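Local coordinates for protein L-threonine dehydrogenase (PDB 2YY7) that probably catalyses the NAD-dependent oxidation of L-threonine, as a Rossmann-fold enzyme of the short-chain dehydrogenase/reductase superfamily, at residues I119-P124 with S278-I283; S239-A243 with I283-R289. All blocks are in the same frame, centred on the assembly; numbering follows the deposited sequence.

In the fold
Both contacts dock the run 278-289, late in the chain, onto the nucleotide-binding domain. Contact 1 sets its first half against the loop that leaves strand 112-118, contact 2 its second half against the short strand 240-241, which pairs with strand 164-174 of the central sheet. Their centres lie about 13 Å apart. Ile283 serves both, and Phe122 CZ packs at 3.4 Å from Asn241 OD1. The cofactor lies close by: the side chain of Ile119 is about 6 Å from the bound NAD and that of Leu242 about 9 Å, while the side chain of Ala120 comes within about 5 Å of that of Lys147, an NAD-binding residue.

Contact 1 of 2, residues I119-P124 with S278-I283; sequences IAVFGP and SWPASI
Beside the NAD site of this Rossmann fold, the indole of Trp279 lies over the 3-10 turn that follows strand 112-118, at Ile119 and Ala120, and Pro280 packs on Phe122 just after it. Ala120 CA sits 3.3 Å above the indole plane, toward the rim, and Ala120 CB touches Trp279 CZ2 at 3.5 Å. At the benzo side of the indole Ile119 CD1 meets CE3, the two side chains crossing at about a right angle. Ile119 can reach there because its CG1 stands between the backbone N and the carbonyl carbon (chi1 50°); the other branch, CG2, faces Ile283 CG1 more loosely. Pro280 runs across Phe122, with CD 3.6 Å from Phe122 CB and CG near CD2, while Ile283 CD1 comes to Phe122 CE2 at 3.8 Å. Val121 CG2 lies over the centre of the phenyl ring, and Arg169 of strand 164-174 also touches that side chain. No direct hydrogen bond joins the two segments; two waters bridge them. One water donates to Phe122 O and to Ser278 OG, a hydroxyl that is also hydrogen-bonded to Ile275 O. Another lies in the indole plane at its edge, accepting from Trp279 NE1 at 3.1 Å and donating to Ala120 O at 2.6 Å.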
ATOM      1  N   ILE A 119       5.289  12.605   3.705  1.00  9.72           N
ATOM      2  CA  ILE A 119       6.549  12.253   3.062  1.00 10.66           C
ATOM      3  C   ILE A 119       6.944  10.866   3.570  1.00 10.73           C
ATOM      4  O   ILE A 119       7.890  10.255   3.075  1.00 11.14           O
ATOM      5  CB  ILE A 119       7.672  13.245   3.424  1.00 11.57           C
ATOM      6  CG1 ILE A 119       7.734  13.424   4.947  1.00 11.59           C
ATOM      7  CG2 ILE A 119       7.445  14.570   2.702  1.00 10.84           C
ATOM      8  CD1 ILE A 119       8.956  14.194   5.434  1.00 11.67           C
ATOM      9  N   ALA A 120       6.210  10.376   4.569  1.00  9.83           N
ATOM     10  CA  ALA A 120       6.474   9.061   5.145  1.00  9.39           C
ATOM     11  C   ALA A 120       6.125   7.934   4.173  1.00  8.99           C
ATOM     12  O   ALA A 120       6.435   6.769   4.437  1.00  9.38           O
ATOM     13  CB  ALA A 120       5.689   8.887   6.443  1.00  8.75           C
ATOM     14  N   VAL A 121       5.475   8.273   3.058  1.00  9.58           N
ATOM     15  CA  VAL A 121       5.123   7.266   2.058  1.00 10.34           C
ATOM     16  C   VAL A 121       6.369   6.785   1.311  1.00 10.71           C
ATOM     17  O   VAL A 121       6.348   5.750   0.638  1.00 10.44           O
ATOM     18  CB  VAL A 121       4.097   7.808   1.025  1.00 11.49           C
ATOM     19  CG1 VAL A 121       2.803   8.184   1.729  1.00 11.91           C
ATOM     20  CG2 VAL A 121       4.669   9.010   0.281  1.00  8.65           C
ATOM     21  N   PHE A 122       7.458   7.538   1.434  1.00  9.62           N
ATOM     22  CA  PHE A 122       8.705   7.176   0.774  1.00 11.27           C
ATOM     23  C   PHE A 122       9.512   6.228   1.661  1.00  9.61           C
ATOM     24  O   PHE A 122       9.284   6.156   2.867  1.00 10.06           O
ATOM     25  CB  PHE A 122       9.505   8.441   0.454  1.00  9.89           C
ATOM     26  CG  PHE A 122       8.792   9.374  -0.487  1.00 12.84           C
ATOM     27  CD1 PHE A 122       8.445   8.955  -1.771  1.00 11.16           C
ATOM     28  CD2 PHE A 122       8.438  10.660  -0.084  1.00 13.86           C
ATOM     29  CE1 PHE A 122       7.757   9.799  -2.637  1.00 13.05           C
ATOM     30  CE2 PHE A 122       7.747  11.516  -0.947  1.00 13.35           C
ATOM     31  CZ  PHE A 122       7.407  11.083  -2.224  1.00 12.22           C
ATOM     32  N   GLY A 123      10.443   5.494   1.057  1.00 10.30           N
ATOM     33  CA  GLY A 123      11.242   4.550   1.813  1.00  9.98           C
ATOM     34  C   GLY A 123      12.731   4.623   1.525  1.00 12.17           C
ATOM     35  O   GLY A 123      13.182   5.514   0.794  1.00 12.25           O
ATOM     36  N   PRO A 124      13.516   3.676   2.068  1.00 12.11           N
ATOM     37  CA  PRO A 124      14.974   3.562   1.927  1.00 12.80           C
ATOM     38  C   PRO A 124      15.478   3.560   0.487  1.00 13.50           C
ATOM     39  O   PRO A 124      16.593   4.001   0.208  1.00 14.03           O
ATOM     40  CB  PRO A 124      15.291   2.235   2.624  1.00 13.51           C
ATOM     41  CG  PRO A 124      14.172   2.071   3.607  1.00 13.31           C
ATOM     42  CD  PRO A 124      12.978   2.524   2.817  1.00 12.75           C
ATOM     43  N   SER A 278      15.076   6.607   6.606  1.00 12.35           N
ATOM     44  CA  SER A 278      14.373   5.939   5.515  1.00 11.76           C
ATOM     45  C   SER A 278      13.611   6.937   4.637  1.00 12.63           C
ATOM     46  O   SER A 278      12.979   6.545   3.653  1.00 12.44           O
ATOM     47  CB  SER A 278      13.400   4.887   6.054  1.00 11.32           C
ATOM     48  OG  SER A 278      12.216   5.485   6.544  1.00 10.26           O
ATOM     49  N   TRP A 279      13.675   8.222   4.986  1.00 11.22           N
ATOM     50  CA  TRP A 279      12.986   9.257   4.212  1.00 11.16           C
ATOM     51  C   TRP A 279      13.937  10.125   3.394  1.00 11.67           C
ATOM     52  O   TRP A 279      15.134  10.187   3.673  1.00 10.72           O
ATOM     53  CB  TRP A 279      12.186  10.195   5.123  1.00 10.81           C
ATOM     54  CG  TRP A 279      11.083   9.566   5.895  1.00  9.45           C
ATOM     55  CD1 TRP A 279      10.556   8.317   5.722  1.00  9.96           C
ATOM     56  CD2 TRP A 279      10.339  10.176   6.953  1.00 11.18           C
ATOM     57  NE1 TRP A 279       9.525   8.114   6.611  1.00  9.79           N
ATOM     58  CE2 TRP A 279       9.372   9.240   7.378  1.00 11.20           C
ATOM     59  CE3 TRP A 279      10.395  11.428   7.584  1.00 10.45           C
ATOM     60  CZ2 TRP A 279       8.466   9.516   8.406  1.00  9.15           C
ATOM     61  CZ3 TRP A 279       9.492  11.702   8.609  1.00  9.37           C
ATOM     62  CH2 TRP A 279       8.542  10.749   9.008  1.00 11.14           C
ATOM     63  N   PRO A 280      13.402  10.815   2.371  1.00 11.48           N
ATOM     64  CA  PRO A 280      14.173  11.703   1.493  1.00 11.87           C
ATOM     65  C   PRO A 280      14.666  12.927   2.260  1.00 10.92           C
ATOM     66  O   PRO A 280      14.219  13.188   3.378  1.00 10.80           O
ATOM     67  CB  PRO A 280      13.162  12.092   0.416  1.00 13.00           C
ATOM     68  CG  PRO A 280      12.222  10.926   0.385  1.00 13.52           C
ATOM     69  CD  PRO A 280      12.038  10.627   1.847  1.00 11.36           C
ATOM     70  N   ALA A 281      15.578  13.678   1.651  1.00 11.21           N
ATOM     71  CA  ALA A 281      16.115  14.880   2.276  1.00 11.26           C
ATOM     72  C   ALA A 281      15.373  16.113   1.763  1.00 11.63           C
ATOM     73  O   ALA A 281      15.135  17.064   2.518  1.00 12.57           O
ATOM     74  CB  ALA A 281      17.617  15.004   1.979  1.00 10.79           C
ATOM     75  N   SER A 282      15.011  16.092   0.482  1.00 11.01           N
ATOM     76  CA  SER A 282      14.295  17.201  -0.153  1.00 11.93           C
ATOM     77  C   SER A 282      13.282  16.660  -1.168  1.00 12.27           C
ATOM     78  O   SER A 282      13.480  15.588  -1.735  1.00 12.07           O
ATOM     79  CB  SER A 282      15.285  18.139  -0.850  1.00 12.00           C
ATOM     80  OG  SER A 282      15.988  17.445  -1.864  1.00 12.90           O
ATOM     81  N   ILE A 283      12.221  17.426  -1.414  1.00 12.57           N
ATOM     82  CA  ILE A 283      11.140  17.005  -2.309  1.00 13.05           C
ATOM     83  C   ILE A 283      10.891  17.907  -3.526  1.00 13.12           C
ATOM     84  O   ILE A 283      10.937  19.131  -3.416  1.00 12.48           O
ATOM     85  CB  ILE A 283       9.804  16.921  -1.509  1.00 13.30           C
ATOM     86  CG1 ILE A 283       9.945  15.935  -0.344  1.00 12.86           C
ATOM     87  CG2 ILE A 283       8.650  16.539  -2.434  1.00 13.17           C
ATOM     88  CD1 ILE A 283      10.096  14.492  -0.755  1.00 12.44           C
TER
HETATM   89  O   HOH W   1       7.751   5.628   6.381  1.00 11.99           O
HETATM   90  O   HOH W   2       9.978   4.686   5.101  1.00  9.40           O

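Contact 2 of 2, residues S239-A243 with I283-R289; sequences SYNLA and IDDSQAR
Asp285 OD1 takes the backbone N-H of Ala243 at 2.8 Å, met from above the carboxylate plane rather than within it, while Asp285 OD2 is held by Arg289 NE in a salt bridge of 2.7 Å. That second bond is nearly straight (175°) and lies in the guanidinium plane, so the arginine one helical turn later steadies the carboxylate that grips Ala243. With the aspartate CG between its backbone N and carbonyl carbon (chi1 63°), OD1 comes within bonding distance of Ala243 N. A second direct bond runs from Asn241 ND2 to Asp284 O at 3.2 Å, the oxygen lying close to the amide plane; Asn241 OD1 is taken by Arg169 NH1. A water adds an indirect link, donating to Asn241 O and accepting from Ala288 N in the first turn of the helix. Around these bonds, Ile283 CG2 packs on the Asn241 amide, 3.6 Å from CG, and Ala243 CB lies against Ile283 O. Farther along, Tyr240 CD1 rests on Ala288 CA at 3.6 Å, and the ring's hydroxyl reaches Asp291 on the same helix. Before that helix, Asp284 OD2 accepts from Ser286 N in an Asx turn. The contact thus docks the start of helix 286-292 on strand 240-241, a parallel neighbour of strand 164-174 in the Rossmann-type sheet.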
ATOM      1  N   SER A 239      -1.867  11.658  -4.282  1.00 12.10           N
ATOM      2  CA  SER A 239      -1.481  12.752  -3.389  1.00 10.95           C
ATOM      3  C   SER A 239      -0.338  13.534  -4.029  1.00 11.39           C
ATOM      4  O   SER A 239       0.534  12.955  -4.682  1.00 11.47           O
ATOM      5  CB  SER A 239      -1.049  12.228  -2.018  1.00  9.92           C
ATOM      6  OG  SER A 239      -0.910  13.298  -1.089  1.00 10.34           O
ATOM      7  N   TYR A 240      -0.356  14.850  -3.841  1.00 10.79           N
ATOM      8  CA  TYR A 240       0.661  15.735  -4.402  1.00 10.93           C
ATOM      9  C   TYR A 240       1.899  15.894  -3.537  1.00 10.92           C
ATOM     10  O   TYR A 240       1.798  16.036  -2.316  1.00 10.36           O
ATOM     11  CB  TYR A 240       0.080  17.139  -4.613  1.00 11.10           C
ATOM     12  CG  TYR A 240      -0.693  17.343  -5.892  1.00  9.48           C
ATOM     13  CD1 TYR A 240      -0.043  17.727  -7.066  1.00 10.37           C
ATOM     14  CD2 TYR A 240      -2.075  17.179  -5.927  1.00  9.64           C
ATOM     15  CE1 TYR A 240      -0.757  17.948  -8.246  1.00 10.01           C
ATOM     16  CE2 TYR A 240      -2.797  17.395  -7.100  1.00  9.73           C
ATOM     17  CZ  TYR A 240      -2.130  17.781  -8.252  1.00 10.66           C
ATOM     18  OH  TYR A 240      -2.840  18.010  -9.405  1.00 10.34           O
ATOM     19  N   ASN A 241       3.068  15.859  -4.168  1.00 11.24           N
ATOM     20  CA  ASN A 241       4.302  16.108  -3.443  1.00 12.19           C
ATOM     21  C   ASN A 241       4.118  17.585  -3.073  1.00 12.33           C
ATOM     22  O   ASN A 241       3.493  18.336  -3.825  1.00 11.29           O
ATOM     23  CB  ASN A 241       5.521  15.952  -4.363  1.00 13.48           C
ATOM     24  CG  ASN A 241       6.223  14.609  -4.200  1.00 12.95           C
ATOM     25  OD1 ASN A 241       5.770  13.737  -3.460  1.00 15.53           O
ATOM     26  ND2 ASN A 241       7.338  14.442  -4.897  1.00 10.73           N
ATOM     27  N   LEU A 242       4.635  17.995  -1.923  1.00 12.29           N
ATOM     28  CA  LEU A 242       4.510  19.380  -1.479  1.00 12.02           C
ATOM     29  C   LEU A 242       5.802  19.764  -0.765  1.00 12.62           C
ATOM     30  O   LEU A 242       6.248  19.063   0.139  1.00 11.91           O
ATOM     31  CB  LEU A 242       3.324  19.526  -0.518  1.00 11.06           C
ATOM     32  CG  LEU A 242       2.926  20.960  -0.156  1.00 12.00           C
ATOM     33  CD1 LEU A 242       2.094  21.556  -1.286  1.00 11.83           C
ATOM     34  CD2 LEU A 242       2.119  20.966   1.139  1.00 12.10           C
ATOM     35  N   ALA A 243       6.405  20.877  -1.160  1.00 13.28           N
ATOM     36  CA  ALA A 243       7.659  21.280  -0.542  1.00 13.48           C
ATOM     37  C   ALA A 243       7.761  22.761  -0.222  1.00 13.24           C
ATOM     38  O   ALA A 243       7.026  23.587  -0.767  1.00 12.92           O
ATOM     39  CB  ALA A 243       8.821  20.870  -1.437  1.00 13.29           C
ATOM     40  N   ILE A 283      12.221  17.426  -1.414  1.00 12.57           N
ATOM     41  CA  ILE A 283      11.140  17.005  -2.309  1.00 13.05           C
ATOM     42  C   ILE A 283      10.891  17.907  -3.526  1.00 13.12           C
ATOM     43  O   ILE A 283      10.937  19.131  -3.416  1.00 12.48           O
ATOM     44  CB  ILE A 283       9.804  16.921  -1.509  1.00 13.30           C
ATOM     45  CG1 ILE A 283       9.945  15.935  -0.344  1.00 12.86           C
ATOM     46  CG2 ILE A 283       8.650  16.539  -2.434  1.00 13.17           C
ATOM     47  CD1 ILE A 283      10.096  14.492  -0.755  1.00 12.44           C
ATOM     48  N   ASP A 284      10.615  17.296  -4.678  1.00 11.83           N
ATOM     49  CA  ASP A 284      10.308  18.051  -5.899  1.00 13.21           C
ATOM     50  C   ASP A 284       8.785  18.134  -6.025  1.00 11.88           C
ATOM     51  O   ASP A 284       8.132  17.141  -6.340  1.00 10.61           O
ATOM     52  CB  ASP A 284      10.882  17.353  -7.138  1.00 12.68           C
ATOM     53  CG  ASP A 284      10.525  18.072  -8.439  1.00 16.15           C
ATOM     54  OD1 ASP A 284      10.955  17.606  -9.516  1.00 19.41           O
ATOM     55  OD2 ASP A 284       9.814  19.098  -8.393  1.00 16.85           O
ATOM     56  N   ASP A 285       8.222  19.317  -5.785  1.00 12.11           N
ATOM     57  CA  ASP A 285       6.777  19.490  -5.857  1.00 11.83           C
ATOM     58  C   ASP A 285       6.307  20.279  -7.077  1.00 11.27           C
ATOM     59  O   ASP A 285       5.333  21.028  -6.989  1.00 11.41           O
ATOM     60  CB  ASP A 285       6.275  20.191  -4.596  1.00 12.06           C
ATOM     61  CG  ASP A 285       6.831  21.599  -4.450  1.00 14.84           C
ATOM     62  OD1 ASP A 285       6.399  22.308  -3.522  1.00 13.13           O
ATOM     63  OD2 ASP A 285       7.700  21.997  -5.259  1.00 11.67           O
ATOM     64  N   SER A 286       6.982  20.097  -8.211  1.00 11.57           N
ATOM     65  CA  SER A 286       6.630  20.811  -9.442  1.00 12.08           C
ATOM     66  C   SER A 286       5.195  20.613  -9.941  1.00 11.78           C
ATOM     67  O   SER A 286       4.581  21.558 -10.443  1.00 12.57           O
ATOM     68  CB  SER A 286       7.605  20.438 -10.562  1.00 11.16           C
ATOM     69  OG  SER A 286       8.905  20.930 -10.281  1.00 13.78           O
ATOM     70  N   GLN A 287       4.656  19.401  -9.819  1.00 12.04           N
ATOM     71  CA  GLN A 287       3.288  19.160 -10.279  1.00 13.49           C
ATOM     72  C   GLN A 287       2.279  20.000  -9.495  1.00 12.30           C
ATOM     73  O   GLN A 287       1.298  20.494 -10.055  1.00 13.15           O
ATOM     74  CB  GLN A 287       2.916  17.676 -10.168  1.00 13.70           C
ATOM     75  CG  GLN A 287       3.454  16.783 -11.286  1.00 19.04           C
ATOM     76  CD  GLN A 287       4.905  16.366 -11.085  1.00 22.79           C
ATOM     77  OE1 GLN A 287       5.440  15.560 -11.850  1.00 26.33           O
ATOM     78  NE2 GLN A 287       5.544  16.910 -10.056  1.00 23.55           N
ATOM     79  N   ALA A 288       2.516  20.162  -8.197  1.00 12.10           N
ATOM     80  CA  ALA A 288       1.614  20.956  -7.368  1.00 11.50           C
ATOM     81  C   ALA A 288       1.649  22.422  -7.795  1.00 12.23           C
ATOM     82  O   ALA A 288       0.608  23.072  -7.926  1.00 12.48           O
ATOM     83  CB  ALA A 288       2.005  20.831  -5.899  1.00 10.19           C
ATOM     84  N   ARG A 289       2.852  22.941  -8.009  1.00 11.89           N
ATOM     85  CA  ARG A 289       3.009  24.334  -8.415  1.00 13.72           C
ATOM     86  C   ARG A 289       2.426  24.569  -9.807  1.00 14.04           C
ATOM     87  O   ARG A 289       1.826  25.611 -10.069  1.00 13.63           O
ATOM     88  CB  ARG A 289       4.494  24.724  -8.375  1.00 12.43           C
ATOM     89  CG  ARG A 289       5.134  24.472  -7.008  1.00 12.76           C
ATOM     90  CD  ARG A 289       6.576  24.970  -6.898  1.00 14.62           C
ATOM     91  NE  ARG A 289       7.131  24.620  -5.591  1.00 16.43           N
ATOM     92  CZ  ARG A 289       7.407  25.482  -4.615  1.00 21.14           C
ATOM     93  NH1 ARG A 289       7.199  26.784  -4.772  1.00 18.01           N
ATOM     94  NH2 ARG A 289       7.859  25.030  -3.455  1.00 16.70           N
TER
HETATM   95  O   HOH W   3       3.818  17.855  -6.708  1.00  8.18           O